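Long-range contacts in phosphoinositol-specific phospholipase C (Pseudomonas sp., PDB 5FYP), which probably cleaves the phosphodiester bond of phosphoinositides in a calcium-dependent way, separating the inositol phosphate headgroup from diacylglycerol: residues I20-C25 against I277-Y282; D93-L98 against A141-G146; K134-L139 against A207-S212; M238-K243 against I258-G263. One frame throughout, in Å; residues are numbered along the deposited sequence.

The four contacts fall into two pairs whose centres lie on opposite sides of the chain's centre. Contacts 1 and 4 belong to one sheet: strands 279-282 and 258-262 are neighbours in it, and the contact centres are 9 Å apart. Contacts 2 and 3 share helix 133-144, with centres 11 Å apart, and meet through Leu-94 against Phe-136 and Leu-139. Contact 3 also touches contact 4, where Phe-210 and Ser-212 reach strand 238-242. Calcium, bound by Asn-27, Glu-48, Asp-50 and Asp-119, lies about 6 Å from the side chain of Arg-260 (contact 4) and about 8 Å from that of Cys-25 (contact 1), but about 13 Å from those of Leu-98 and Phe-136 in the helical pair.

Contact 1. Residues I20-C25 against I277-Y282; sequences IAQVAC and INLSAY
Gln-22 to Cys-25 run parallel to Leu-279 to Tyr-282, the strand axes approaching to 4.3 Å at an angle of 36°. Hydrogen bonds alternate down the ladder: Gln-22 N to Asn-278 O, Ser-280 N to Gln-22 O, Ala-24 N to Ser-280 O, and Tyr-282 N to Ala-24 O. The first, 2.7 Å from Gln-22 N to Asn-278 O, is short yet bent to 140°. Asn-278 prolongs the ladder with its side chain. Its ND2 donates to Ile-20 O at 2.9 Å, and that oxygen lies in the amide plane while ND2 stands above the carbonyl plane. Because ND2 also serves Asn-18 O and OD1 accepts from Gly-259 N, the amide is held at both ends and its rotation fixed. A water donates to Gln-22 O and Ile-277 O and accepts from Ser-280 OG at 2.7 Å, linking both segments where residues 277-278 lead into the strand. On one face Gln-22 and Leu-279 lie side by side, Gln-22 NE2 3.6 Å from Leu-279 CD2, while Gln-22 OE1 is hydrogen-bonded to Thr-46 OG1. Val-23 crosses Tyr-282 at about a right angle, its CG1 3.9 Å from ring CD1. Helix 269-274 packs on Val-23 and Ser-280, and strand 258-262 flanks 279-282. Strand 46-52 adjoins the end of 20-25 (Cys-25 pairs with Thr-46) and 295-297 runs antiparallel beside it, consistent with first and last parallel strands joining in a TIM-type barrel.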
loop_
_atom_site.group_PDB
_atom_site.type_symbol
_atom_site.label_atom_id
_atom_site.label_comp_id
_atom_site.label_asym_id
_atom_site.label_seq_id
_atom_site.Cartn_x
_atom_site.Cartn_y
_atom_site.Cartn_z
ATOM N N ILE A 20 -3.624 0.058 14.244
ATOM C CA ILE A 20 -3.695 1.490 13.983
ATOM C C ILE A 20 -4.618 1.753 12.781
ATOM O O ILE A 20 -4.494 1.114 11.730
ATOM C CB ILE A 20 -2.294 2.069 13.725
ATOM C CG1 ILE A 20 -1.368 1.836 14.921
ATOM C CG2 ILE A 20 -2.387 3.540 13.376
ATOM C CD1 ILE A 20 0.062 2.223 14.686
ATOM N N ALA A 21 -5.526 2.700 12.969
ATOM C CA ALA A 21 -6.406 3.212 11.919
ATOM C C ALA A 21 -5.820 4.505 11.352
ATOM O O ALA A 21 -5.336 5.374 12.097
ATOM C CB ALA A 21 -7.786 3.484 12.459
ATOM N N GLN A 22 -5.950 4.654 10.046
ATOM C CA GLN A 22 -5.437 5.802 9.325
ATOM C C GLN A 22 -6.426 6.316 8.309
ATOM O O GLN A 22 -7.098 5.536 7.602
ATOM C CB GLN A 22 -4.171 5.441 8.536
ATOM C CG GLN A 22 -3.058 4.828 9.337
ATOM C CD GLN A 22 -1.798 4.712 8.501
ATOM O OE1 GLN A 22 -1.408 5.655 7.775
ATOM N NE2 GLN A 22 -1.130 3.586 8.610
ATOM N N VAL A 23 -6.397 7.616 8.106
ATOM C CA VAL A 23 -6.884 8.243 6.873
ATOM C C VAL A 23 -5.789 8.067 5.819
ATOM O O VAL A 23 -4.626 8.413 6.055
ATOM C CB VAL A 23 -7.139 9.742 7.095
ATOM C CG1 VAL A 23 -7.593 10.425 5.824
ATOM C CG2 VAL A 23 -8.173 9.946 8.207
ATOM N N ALA A 24 -6.184 7.532 4.674
ATOM C CA ALA A 24 -5.312 7.361 3.516
ATOM C C ALA A 24 -5.837 8.236 2.398
ATOM O O ALA A 24 -7.013 8.599 2.348
ATOM C CB ALA A 24 -5.291 5.904 3.088
ATOM N N CYS A 25 -4.967 8.564 1.442
ATOM C CA CYS A 25 -5.447 9.246 0.260
ATOM C C CYS A 25 -6.091 8.254 -0.702
ATOM O O CYS A 25 -5.891 7.082 -0.591
ATOM C CB CYS A 25 -4.323 10.002 -0.446
ATOM S SG CYS A 25 -3.421 9.046 -1.656
ATOM N N ILE A 277 -11.271 -0.747 10.033
ATOM C CA ILE A 277 -10.556 -0.523 8.780
ATOM C C ILE A 277 -9.216 0.134 9.096
ATOM O O ILE A 277 -9.172 1.238 9.655
ATOM C CB ILE A 277 -11.376 0.343 7.834
ATOM C CG1 ILE A 277 -12.689 -0.382 7.457
ATOM C CG2 ILE A 277 -10.559 0.737 6.629
ATOM C CD1 ILE A 277 -13.783 0.536 6.942
ATOM N N ASN A 278 -8.120 -0.489 8.681
ATOM C CA ASN A 278 -6.809 0.144 8.897
ATOM C C ASN A 278 -6.574 1.368 8.041
ATOM O O ASN A 278 -6.047 2.364 8.552
ATOM C CB ASN A 278 -5.666 -0.826 8.640
ATOM C CG ASN A 278 -5.581 -1.941 9.654
ATOM O OD1 ASN A 278 -5.905 -3.102 9.358
ATOM N ND2 ASN A 278 -5.097 -1.624 10.843
ATOM N N LEU A 279 -6.883 1.268 6.754
ATOM C CA LEU A 279 -6.573 2.346 5.810
ATOM C C LEU A 279 -7.863 2.756 5.104
ATOM O O LEU A 279 -8.390 1.992 4.288
ATOM C CB LEU A 279 -5.521 1.880 4.796
ATOM C CG LEU A 279 -4.252 1.271 5.352
ATOM C CD1 LEU A 279 -3.367 0.739 4.230
ATOM C CD2 LEU A 279 -3.450 2.195 6.263
ATOM N N SER A 280 -8.379 3.933 5.434
ATOM C CA SER A 280 -9.605 4.434 4.839
ATOM C C SER A 280 -9.246 5.471 3.800
ATOM O O SER A 280 -8.754 6.551 4.146
ATOM C CB SER A 280 -10.498 5.087 5.899
ATOM O OG SER A 280 -11.011 4.123 6.790
ATOM N N ALA A 281 -9.456 5.130 2.520
ATOM C CA ALA A 281 -8.996 5.989 1.430
ATOM C C ALA A 281 -10.024 7.051 1.095
ATOM O O ALA A 281 -11.170 6.723 0.795
ATOM C CB ALA A 281 -8.705 5.146 0.219
ATOM N N TYR A 282 -9.587 8.304 1.106
ATOM C CA TYR A 282 -10.430 9.453 0.787
ATOM C C TYR A 282 -9.788 10.325 -0.273
ATOM O O TYR A 282 -8.607 10.671 -0.179
ATOM C CB TYR A 282 -10.635 10.337 1.999
ATOM C CG TYR A 282 -11.431 9.733 3.106
ATOM C CD1 TYR A 282 -10.806 9.024 4.120
ATOM C CD2 TYR A 282 -12.812 9.919 3.203
ATOM C CE1 TYR A 282 -11.522 8.499 5.174
ATOM C CE2 TYR A 282 -13.542 9.396 4.264
ATOM C CZ TYR A 282 -12.888 8.689 5.233
ATOM O OH TYR A 282 -13.569 8.200 6.305
HETATM O O HOH W 1 -9.198 3.874 8.778
#

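Contact 2. Residues D93-L98 against A141-G146; sequences DLEACL and ARVFQG
The guanidinium of Arg-142 meets the carboxylate of Glu-95 at its edge, whereas the ring of Phe-144 takes the methyl CG1 of Val-143 over the centre of one face and Leu-98 CD2 at an edge, in the ring plane. Leu-98 CB also approaches that ring, 3.9 Å from Phe-144 CZ, with the two side chains crossing at about a right angle. The salt bridge is two-pronged and end-on: Arg-142 NH1 reaches Glu-95 OE2 at 2.8 Å, and Arg-142 NH2 reaches Glu-95 OE1 at 3.1 Å, the latter bond almost straight. Both acceptors lie close to the guanidinium plane, but both donors come from above the carboxylate plane, since the two flat groups are turned 58° from each other. Glu-95 gets there by an extended chain, with CG anti to the backbone nitrogen (chi1 179°); Arg-142 instead bends at its third torsion (57°) to bring NH1 and NH2 round. Next to the ion pair, Val-143 splits its methyls between the partners, CG2 lying 4.1 Å from Glu-95 CG and CG1 3.9 Å from Leu-98 CB. Leu-98 packs as well on Leu-49 of strand 46-52, so helices 94-107 and 133-144 lie side by side against that sheet. The chemistry therefore sets a charged pair on the more exposed side beside an apolar seam. The facing guanidinium, together with the N-terminal turn of helix 94-107 in which Glu-95 lies, would be expected to favour the ionised form of Glu-95.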
loop_
_atom_site.group_PDB
_atom_site.type_symbol
_atom_site.label_atom_id
_atom_site.label_comp_id
_atom_site.label_asym_id
_atom_site.label_seq_id
_atom_site.Cartn_x
_atom_site.Cartn_y
_atom_site.Cartn_z
ATOM N N ASP A 93 7.739 10.403 -13.732
ATOM C CA ASP A 93 7.329 9.013 -13.877
ATOM C C ASP A 93 7.200 8.323 -12.520
ATOM O O ASP A 93 7.290 8.953 -11.481
ATOM C CB ASP A 93 8.285 8.293 -14.828
ATOM C CG ASP A 93 9.695 8.138 -14.267
ATOM O OD1 ASP A 93 10.051 8.793 -13.258
ATOM O OD2 ASP A 93 10.463 7.381 -14.883
ATOM N N LEU A 94 7.039 7.002 -12.521
ATOM C CA LEU A 94 6.923 6.286 -11.273
ATOM C C LEU A 94 8.125 6.504 -10.390
ATOM O O LEU A 94 8.019 6.809 -9.194
ATOM C CB LEU A 94 6.682 4.798 -11.495
ATOM C CG LEU A 94 6.611 3.957 -10.222
ATOM C CD1 LEU A 94 5.490 4.386 -9.305
ATOM C CD2 LEU A 94 6.479 2.482 -10.544
ATOM N N GLU A 95 9.309 6.356 -10.978
ATOM C CA GLU A 95 10.544 6.535 -10.199
ATOM C C GLU A 95 10.604 7.913 -9.562
ATOM O O GLU A 95 11.012 8.071 -8.406
ATOM C CB GLU A 95 11.772 6.268 -11.077
ATOM C CG GLU A 95 13.083 6.464 -10.351
ATOM C CD GLU A 95 14.283 5.928 -11.104
ATOM O OE1 GLU A 95 14.131 5.212 -12.104
ATOM O OE2 GLU A 95 15.413 6.189 -10.662
ATOM N N ALA A 96 10.193 8.929 -10.316
ATOM C CA ALA A 96 10.197 10.295 -9.771
ATOM C C ALA A 96 9.246 10.431 -8.563
ATOM O O ALA A 96 9.575 11.038 -7.535
ATOM C CB ALA A 96 9.811 11.286 -10.831
ATOM N N CYS A 97 8.058 9.864 -8.701
ATOM C CA CYS A 97 7.086 9.878 -7.613
ATOM C C CYS A 97 7.620 9.155 -6.371
ATOM O O CYS A 97 7.472 9.630 -5.245
ATOM C CB CYS A 97 5.751 9.273 -8.033
ATOM S SG CYS A 97 4.861 10.171 -9.326
ATOM N N LEU A 98 8.225 8.000 -6.596
ATOM C CA LEU A 98 8.825 7.264 -5.494
ATOM C C LEU A 98 9.944 8.081 -4.824
ATOM O O LEU A 98 10.059 8.100 -3.592
ATOM C CB LEU A 98 9.351 5.915 -5.964
ATOM C CG LEU A 98 8.309 4.948 -6.516
ATOM C CD1 LEU A 98 8.997 3.664 -6.941
ATOM C CD2 LEU A 98 7.209 4.640 -5.527
ATOM N N ALA A 141 13.644 -1.153 -4.738
ATOM C CA ALA A 141 14.806 -1.333 -3.861
ATOM C C ALA A 141 15.888 -0.289 -4.149
ATOM O O ALA A 141 16.511 0.219 -3.246
ATOM C CB ALA A 141 15.376 -2.738 -4.001
ATOM N N ARG A 142 16.084 0.015 -5.415
ATOM C CA ARG A 142 17.071 1.042 -5.803
ATOM C C ARG A 142 16.693 2.418 -5.265
ATOM O O ARG A 142 17.530 3.158 -4.777
ATOM C CB ARG A 142 17.229 1.084 -7.314
ATOM C CG ARG A 142 18.254 2.077 -7.793
ATOM C CD ARG A 142 18.639 1.780 -9.243
ATOM N NE ARG A 142 17.478 1.780 -10.135
ATOM C CZ ARG A 142 16.825 2.875 -10.524
ATOM N NH1 ARG A 142 17.196 4.073 -10.111
ATOM N NH2 ARG A 142 15.780 2.760 -11.332
ATOM N N VAL A 143 15.404 2.741 -5.321
ATOM C CA VAL A 143 14.949 4.024 -4.804
ATOM C C VAL A 143 15.012 4.065 -3.274
ATOM O O VAL A 143 15.608 4.971 -2.696
ATOM C CB VAL A 143 13.515 4.339 -5.267
ATOM C CG1 VAL A 143 12.969 5.577 -4.566
ATOM C CG2 VAL A 143 13.482 4.548 -6.768
ATOM N N PHE A 144 14.421 3.078 -2.608
ATOM C CA PHE A 144 14.223 3.149 -1.159
ATOM C C PHE A 144 15.320 2.539 -0.312
ATOM O O PHE A 144 15.425 2.889 0.858
ATOM C CB PHE A 144 12.880 2.526 -0.772
ATOM C CG PHE A 144 11.699 3.324 -1.265
ATOM C CD1 PHE A 144 11.405 4.541 -0.676
ATOM C CD2 PHE A 144 10.901 2.877 -2.294
ATOM C CE1 PHE A 144 10.348 5.313 -1.105
ATOM C CE2 PHE A 144 9.840 3.640 -2.741
ATOM C CZ PHE A 144 9.554 4.866 -2.165
ATOM N N GLN A 145 16.090 1.629 -0.911
ATOM C CA GLN A 145 17.171 0.945 -0.271
ATOM C C GLN A 145 16.706 0.346 1.052
ATOM O O GLN A 145 15.658 -0.311 1.130
ATOM C CB GLN A 145 18.327 1.947 -0.135
ATOM C CG GLN A 145 18.854 2.489 -1.454
ATOM N N GLY A 146 17.364 0.689 2.135
ATOM C CA GLY A 146 17.046 0.089 3.398
ATOM C C GLY A 146 15.820 0.611 4.085
ATOM O O GLY A 146 15.511 0.147 5.171
#

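Contact 3. Residues K134-L139 against A207-S212; sequences KDFDEL and AKVFIS
Asp-137 turns its carboxylate onto the backbone nitrogen of Lys-208, and this bond carries the contact. The aspartate's first torsion of -84° sets CG beside its own backbone nitrogen and swings the carboxylate off the helix toward the loop that precedes strand 210-211. Lys-208 N donates to Asp-137 OD2 at 3.2 Å, and more weakly to OD1 of the same residue; the nitrogen stands above the carboxylate plane. Other donors complete the grip, Arg-203 NE forming a salt bridge to OD2 and the hydroxyl of Tyr-199 a hydrogen bond to OD1, so this buried carboxylate is satisfied at both oxygens and its negative charge is probably stabilised. A first torsion of -60° brings Lys-208 CG up to Asp-137 CG, 3.7 Å away, and the bend at the second (-61°) turns CD and the rest of the chain aside. Lys-208 NZ is left 6.7 Å from Asp-137 OD2, too far for a direct ion pair. Phe-136 and Val-209 form the apolar half. The phenylalanine side chain crosses the valine at about a right angle, its CE2 3.9 Å from Val-209 CG2. That same methyl also sits 4.0 Å from Asp-137 OD1, between the apolar and polar parts. The Phe-136 ring lies nearly parallel to that of Phe-51 and edge-to-face with Trp-66. Helix 133-144 is thus fastened to the loop leading into strand 210-211, while helix 193-203 supplies Tyr-199 and Arg-203, and strand 184-189 backs Val-209 through Leu-186 and Leu-188.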
loop_
_atom_site.group_PDB
_atom_site.type_symbol
_atom_site.label_atom_id
_atom_site.label_comp_id
_atom_site.label_asym_id
_atom_site.label_seq_id
_atom_site.Cartn_x
_atom_site.Cartn_y
_atom_site.Cartn_z
ATOM N N LYS A 134 10.546 -8.944 -11.095
ATOM C CA LYS A 134 11.898 -8.716 -10.644
ATOM C C LYS A 134 12.378 -7.276 -10.945
ATOM O O LYS A 134 13.003 -6.633 -10.100
ATOM C CB LYS A 134 12.848 -9.733 -11.258
ATOM C CG LYS A 134 14.307 -9.589 -10.863
ATOM C CD LYS A 134 15.003 -10.910 -11.117
ATOM C CE LYS A 134 16.515 -10.878 -11.012
ATOM N NZ LYS A 134 17.165 -9.817 -11.831
ATOM N N ASP A 135 12.061 -6.783 -12.149
ATOM C CA ASP A 135 12.427 -5.406 -12.509
ATOM C C ASP A 135 11.741 -4.404 -11.574
ATOM O O ASP A 135 12.344 -3.401 -11.209
ATOM C CB ASP A 135 12.074 -5.092 -13.943
ATOM C CG ASP A 135 12.849 -5.924 -14.945
ATOM O OD1 ASP A 135 14.093 -5.866 -14.915
ATOM O OD2 ASP A 135 12.215 -6.660 -15.734
ATOM N N PHE A 136 10.491 -4.673 -11.228
ATOM C CA PHE A 136 9.760 -3.812 -10.305
ATOM C C PHE A 136 10.407 -3.796 -8.922
ATOM O O PHE A 136 10.631 -2.716 -8.364
ATOM C CB PHE A 136 8.314 -4.276 -10.291
ATOM C CG PHE A 136 7.386 -3.394 -9.534
ATOM C CD1 PHE A 136 7.042 -2.150 -10.038
ATOM C CD2 PHE A 136 6.816 -3.824 -8.343
ATOM C CE1 PHE A 136 6.141 -1.336 -9.401
ATOM C CE2 PHE A 136 5.887 -3.013 -7.686
ATOM C CZ PHE A 136 5.595 -1.758 -8.227
ATOM N N ASP A 137 10.732 -4.980 -8.398
ATOM C CA ASP A 137 11.439 -5.058 -7.119
ATOM C C ASP A 137 12.769 -4.319 -7.196
ATOM O O ASP A 137 13.147 -3.648 -6.229
ATOM C CB ASP A 137 11.672 -6.491 -6.684
ATOM C CG ASP A 137 10.490 -7.111 -5.951
ATOM O OD1 ASP A 137 9.442 -6.437 -5.801
ATOM O OD2 ASP A 137 10.658 -8.233 -5.457
ATOM N N GLU A 138 13.475 -4.458 -8.309
ATOM C CA GLU A 138 14.771 -3.811 -8.410
ATOM C C GLU A 138 14.630 -2.283 -8.388
ATOM O O GLU A 138 15.434 -1.603 -7.773
ATOM C CB GLU A 138 15.538 -4.328 -9.634
ATOM C CG GLU A 138 16.064 -5.740 -9.405
ATOM C CD GLU A 138 16.762 -6.395 -10.568
ATOM O OE1 GLU A 138 16.711 -5.880 -11.678
ATOM O OE2 GLU A 138 17.327 -7.472 -10.341
ATOM N N LEU A 139 13.598 -1.758 -9.054
ATOM C CA LEU A 139 13.337 -0.319 -9.024
ATOM C C LEU A 139 13.053 0.146 -7.594
ATOM O O LEU A 139 13.657 1.107 -7.135
ATOM C CB LEU A 139 12.154 0.050 -9.924
ATOM C CG LEU A 139 11.610 1.466 -9.746
ATOM C CD1 LEU A 139 12.679 2.491 -10.072
ATOM C CD2 LEU A 139 10.385 1.705 -10.607
ATOM N N ALA A 207 10.186 -10.912 -2.192
ATOM C CA ALA A 207 9.339 -9.798 -2.588
ATOM C C ALA A 207 9.621 -8.545 -1.787
ATOM O O ALA A 207 9.642 -8.580 -0.554
ATOM C CB ALA A 207 7.878 -10.172 -2.403
ATOM N N LYS A 208 9.719 -7.420 -2.478
ATOM C CA LYS A 208 9.810 -6.111 -1.824
ATOM C C LYS A 208 8.482 -5.486 -1.488
ATOM O O LYS A 208 8.437 -4.537 -0.723
ATOM C CB LYS A 208 10.636 -5.139 -2.675
ATOM C CG LYS A 208 12.079 -5.599 -2.922
ATOM C CD LYS A 208 12.877 -5.765 -1.638
ATOM C CE LYS A 208 14.351 -6.056 -1.896
ATOM N NZ LYS A 208 15.049 -6.423 -0.668
ATOM N N VAL A 209 7.406 -6.050 -2.034
ATOM C CA VAL A 209 6.079 -5.438 -1.980
ATOM C C VAL A 209 5.094 -6.439 -1.407
ATOM O O VAL A 209 5.119 -7.626 -1.737
ATOM C CB VAL A 209 5.675 -4.978 -3.409
ATOM C CG1 VAL A 209 4.340 -4.255 -3.423
ATOM C CG2 VAL A 209 6.751 -4.119 -4.039
ATOM N N PHE A 210 4.206 -5.929 -0.552
ATOM C CA PHE A 210 3.064 -6.698 -0.020
ATOM C C PHE A 210 1.962 -6.799 -1.076
ATOM O O PHE A 210 1.496 -5.780 -1.576
ATOM C CB PHE A 210 2.453 -5.977 1.189
ATOM C CG PHE A 210 3.298 -6.020 2.424
ATOM C CD1 PHE A 210 4.302 -5.084 2.658
ATOM C CD2 PHE A 210 3.087 -6.993 3.386
ATOM C CE1 PHE A 210 5.046 -5.124 3.809
ATOM C CE2 PHE A 210 3.861 -7.059 4.521
ATOM C CZ PHE A 210 4.849 -6.122 4.730
ATOM N N ILE A 211 1.431 -7.994 -1.336
ATOM C CA ILE A 211 0.265 -8.105 -2.191
ATOM C C ILE A 211 -1.022 -7.930 -1.382
ATOM O O ILE A 211 -1.120 -8.392 -0.249
ATOM C CB ILE A 211 0.243 -9.413 -2.993
ATOM C CG1 ILE A 211 0.229 -10.675 -2.128
ATOM C CG2 ILE A 211 1.407 -9.445 -3.981
ATOM C CD1 ILE A 211 -0.143 -11.925 -2.897
ATOM N N SER A 212 -1.992 -7.210 -1.957
ATOM C CA SER A 212 -3.239 -6.966 -1.260
ATOM C C SER A 212 -4.410 -7.233 -2.199
ATOM O O SER A 212 -4.792 -6.357 -2.971
ATOM C CB SER A 212 -3.285 -5.546 -0.729
ATOM O OG SER A 212 -4.480 -5.348 -0.009
#

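Contact 4. Residues M238-K243 against I258-G263; sequences MNNMGK and IGRVWG
Asn-239 and Met-241 supply the backbone partners of strand 238-242 and meet the carbonyls and amides of 258-262 in parallel register, the axes 4.6 Å apart at closest and 14° from parallel. Asn-239 N donates to Ile-258 O, Arg-260 N to Asn-239 O, Met-241 N to Arg-260 O at 2.8 Å, and Trp-262 N to Met-241 O. CA-H...O contacts share these carbonyls, the shortest being Val-261 CA to Met-241 O, 3.2 Å. Among apolar groups, Met-238 and Ile-258 lie side by side, CG of the methionine 3.9 Å from CB of the isoleucine. The strands belong to a beta-alpha-beta crossover whose helix is 249-254, and strand 279-282 adjoins 258-262 in the same sheet, as in TIM-type barrels. On the face shared with Met-238 and Ile-258, Asn-240 and Arg-260 lie side by side. Arg-260 runs out straight to NE (chi1 -178°), which carries its guanidinium to Glu-48; NH2 forms a salt bridge with this calcium ligand, so Arg-260 is a second-shell residue of the metal site. In the conformer described, Arg-260 NH1 gives a weak hydrogen bond of 3.4 Å to Asn-240 OD1, which lies at the guanidinium edge with the two planes only 12° apart; the bond is doubtful, since Asn-240 is modelled in two conformers. The aromatic interaction is a CH-pi contact: Gly-242 CA lies over one face of the Trp-262 indole, 3.8 Å from the centroid of the five-membered ring. At the ring's edge, in its plane, a water accepts from Trp-262 NE1 at 3.1 Å.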
loop_
_atom_site.group_PDB
_atom_site.type_symbol
_atom_site.label_atom_id
_atom_site.label_comp_id
_atom_site.label_asym_id
_atom_site.label_seq_id
_atom_site.Cartn_x
_atom_site.Cartn_y
_atom_site.Cartn_z
ATOM N N MET A 238 -2.418 -8.446 3.641
ATOM C CA MET A 238 -3.161 -7.221 3.404
ATOM C C MET A 238 -4.344 -7.557 2.512
ATOM O O MET A 238 -4.269 -8.505 1.726
ATOM C CB MET A 238 -2.304 -6.164 2.712
ATOM C CG MET A 238 -1.124 -5.712 3.553
ATOM S SD MET A 238 -0.580 -4.094 2.958
ATOM C CE MET A 238 0.749 -3.707 4.099
ATOM N N ASN A 239 -5.422 -6.788 2.646
ATOM C CA ASN A 239 -6.627 -7.018 1.847
ATOM C C ASN A 239 -7.205 -5.684 1.399
ATOM O O ASN A 239 -7.217 -4.717 2.143
ATOM C CB ASN A 239 -7.662 -7.816 2.633
ATOM C CG ASN A 239 -7.216 -9.255 2.837
ATOM O OD1 ASN A 239 -6.577 -9.598 3.856
ATOM N ND2 ASN A 239 -7.516 -10.095 1.867
ATOM N N ASN A 240 -7.715 -5.668 0.156
ATOM C CA ASN A 240 -8.215 -4.454 -0.486
ATOM C C ASN A 240 -9.712 -4.640 -0.769
ATOM O O ASN A 240 -10.127 -5.586 -1.428
ATOM C CB ASN A 240 -7.447 -4.061 -1.766
ATOM C CG ASN A 240 -7.426 -2.526 -2.052
ATOM O OD1 ASN A 240 -7.049 -1.625 -1.251
ATOM N ND2 ASN A 240 -7.763 -2.242 -3.282
ATOM N N MET A 241 -10.493 -3.682 -0.278
ATOM C CA MET A 241 -11.949 -3.735 -0.355
ATOM C C MET A 241 -12.520 -2.453 -0.905
ATOM O O MET A 241 -12.192 -1.368 -0.449
ATOM C CB MET A 241 -12.550 -3.980 1.022
ATOM C CG MET A 241 -12.369 -5.448 1.379
ATOM S SD MET A 241 -10.945 -5.949 2.312
ATOM C CE MET A 241 -10.848 -4.656 3.650
ATOM N N GLY A 242 -13.424 -2.584 -1.860
ATOM C CA GLY A 242 -14.264 -1.466 -2.244
ATOM C C GLY A 242 -15.379 -1.273 -1.233
ATOM O O GLY A 242 -15.581 -2.048 -0.295
ATOM N N LYS A 243 -16.157 -0.205 -1.450
ATOM C CA LYS A 243 -17.200 0.195 -0.514
ATOM C C LYS A 243 -18.152 -0.949 -0.165
ATOM O O LYS A 243 -18.501 -1.133 0.998
ATOM C CB LYS A 243 -17.971 1.398 -1.110
ATOM C CG LYS A 243 -19.231 1.803 -0.377
ATOM C CD LYS A 243 -19.847 3.081 -0.928
ATOM C CE LYS A 243 -20.350 2.969 -2.367
ATOM N NZ LYS A 243 -20.858 4.291 -2.848
ATOM N N ILE A 258 -3.593 -6.030 7.007
ATOM C CA ILE A 258 -3.898 -4.604 6.885
ATOM C C ILE A 258 -4.974 -4.414 5.837
ATOM O O ILE A 258 -4.748 -4.655 4.624
ATOM C CB ILE A 258 -2.658 -3.774 6.556
ATOM C CG1 ILE A 258 -1.518 -4.043 7.528
ATOM C CG2 ILE A 258 -3.006 -2.296 6.504
ATOM C CD1 ILE A 258 -1.844 -3.826 8.982
ATOM N N GLY A 259 -6.155 -3.975 6.273
ATOM C CA GLY A 259 -7.292 -3.748 5.378
ATOM C C GLY A 259 -7.362 -2.331 4.907
ATOM O O GLY A 259 -7.243 -1.405 5.713
ATOM N N ARG A 260 -7.623 -2.168 3.611
ATOM C CA ARG A 260 -7.858 -0.851 3.005
ATOM C C ARG A 260 -9.235 -0.860 2.369
ATOM O O ARG A 260 -9.601 -1.818 1.680
ATOM C CB ARG A 260 -6.807 -0.527 1.964
ATOM C CG ARG A 260 -6.972 0.844 1.322
ATOM C CD ARG A 260 -5.677 1.293 0.644
ATOM N NE ARG A 260 -5.754 2.581 -0.042
ATOM C CZ ARG A 260 -6.270 2.741 -1.230
ATOM N NH1 ARG A 260 -6.861 1.728 -1.853
ATOM N NH2 ARG A 260 -6.227 3.951 -1.791
ATOM N N VAL A 261 -9.988 0.219 2.618
ATOM C CA VAL A 261 -11.310 0.417 2.009
ATOM C C VAL A 261 -11.299 1.696 1.202
ATOM O O VAL A 261 -10.975 2.770 1.747
ATOM C CB VAL A 261 -12.437 0.465 3.043
ATOM C CG1 VAL A 261 -13.759 0.862 2.400
ATOM C CG2 VAL A 261 -12.554 -0.884 3.726
ATOM N N TRP A 262 -11.649 1.595 -0.073
ATOM C CA TRP A 262 -11.708 2.729 -0.976
ATOM C C TRP A 262 -13.137 2.931 -1.479
ATOM O O TRP A 262 -13.940 1.996 -1.479
ATOM C CB TRP A 262 -10.715 2.537 -2.142
ATOM C CG TRP A 262 -10.951 1.300 -2.931
ATOM C CD1 TRP A 262 -10.455 0.069 -2.703
ATOM C CD2 TRP A 262 -11.791 1.190 -4.081
ATOM N NE1 TRP A 262 -10.949 -0.825 -3.624
ATOM C CE2 TRP A 262 -11.754 -0.145 -4.494
ATOM C CE3 TRP A 262 -12.563 2.108 -4.810
ATOM C CZ2 TRP A 262 -12.477 -0.608 -5.610
ATOM C CZ3 TRP A 262 -13.284 1.652 -5.925
ATOM C CH2 TRP A 262 -13.234 0.308 -6.298
ATOM N N GLY A 263 -13.438 4.164 -1.873
ATOM C CA GLY A 263 -14.728 4.504 -2.430
ATOM C C GLY A 263 -15.807 4.822 -1.430
ATOM O O GLY A 263 -16.950 4.971 -1.828
HETATM O O HOH W 2 -11.112 -3.898 -3.952
HETATM O O HOH W 3 -19.228 6.512 -1.393
HETATM O O HOH W 4 -18.185 4.784 -4.256
#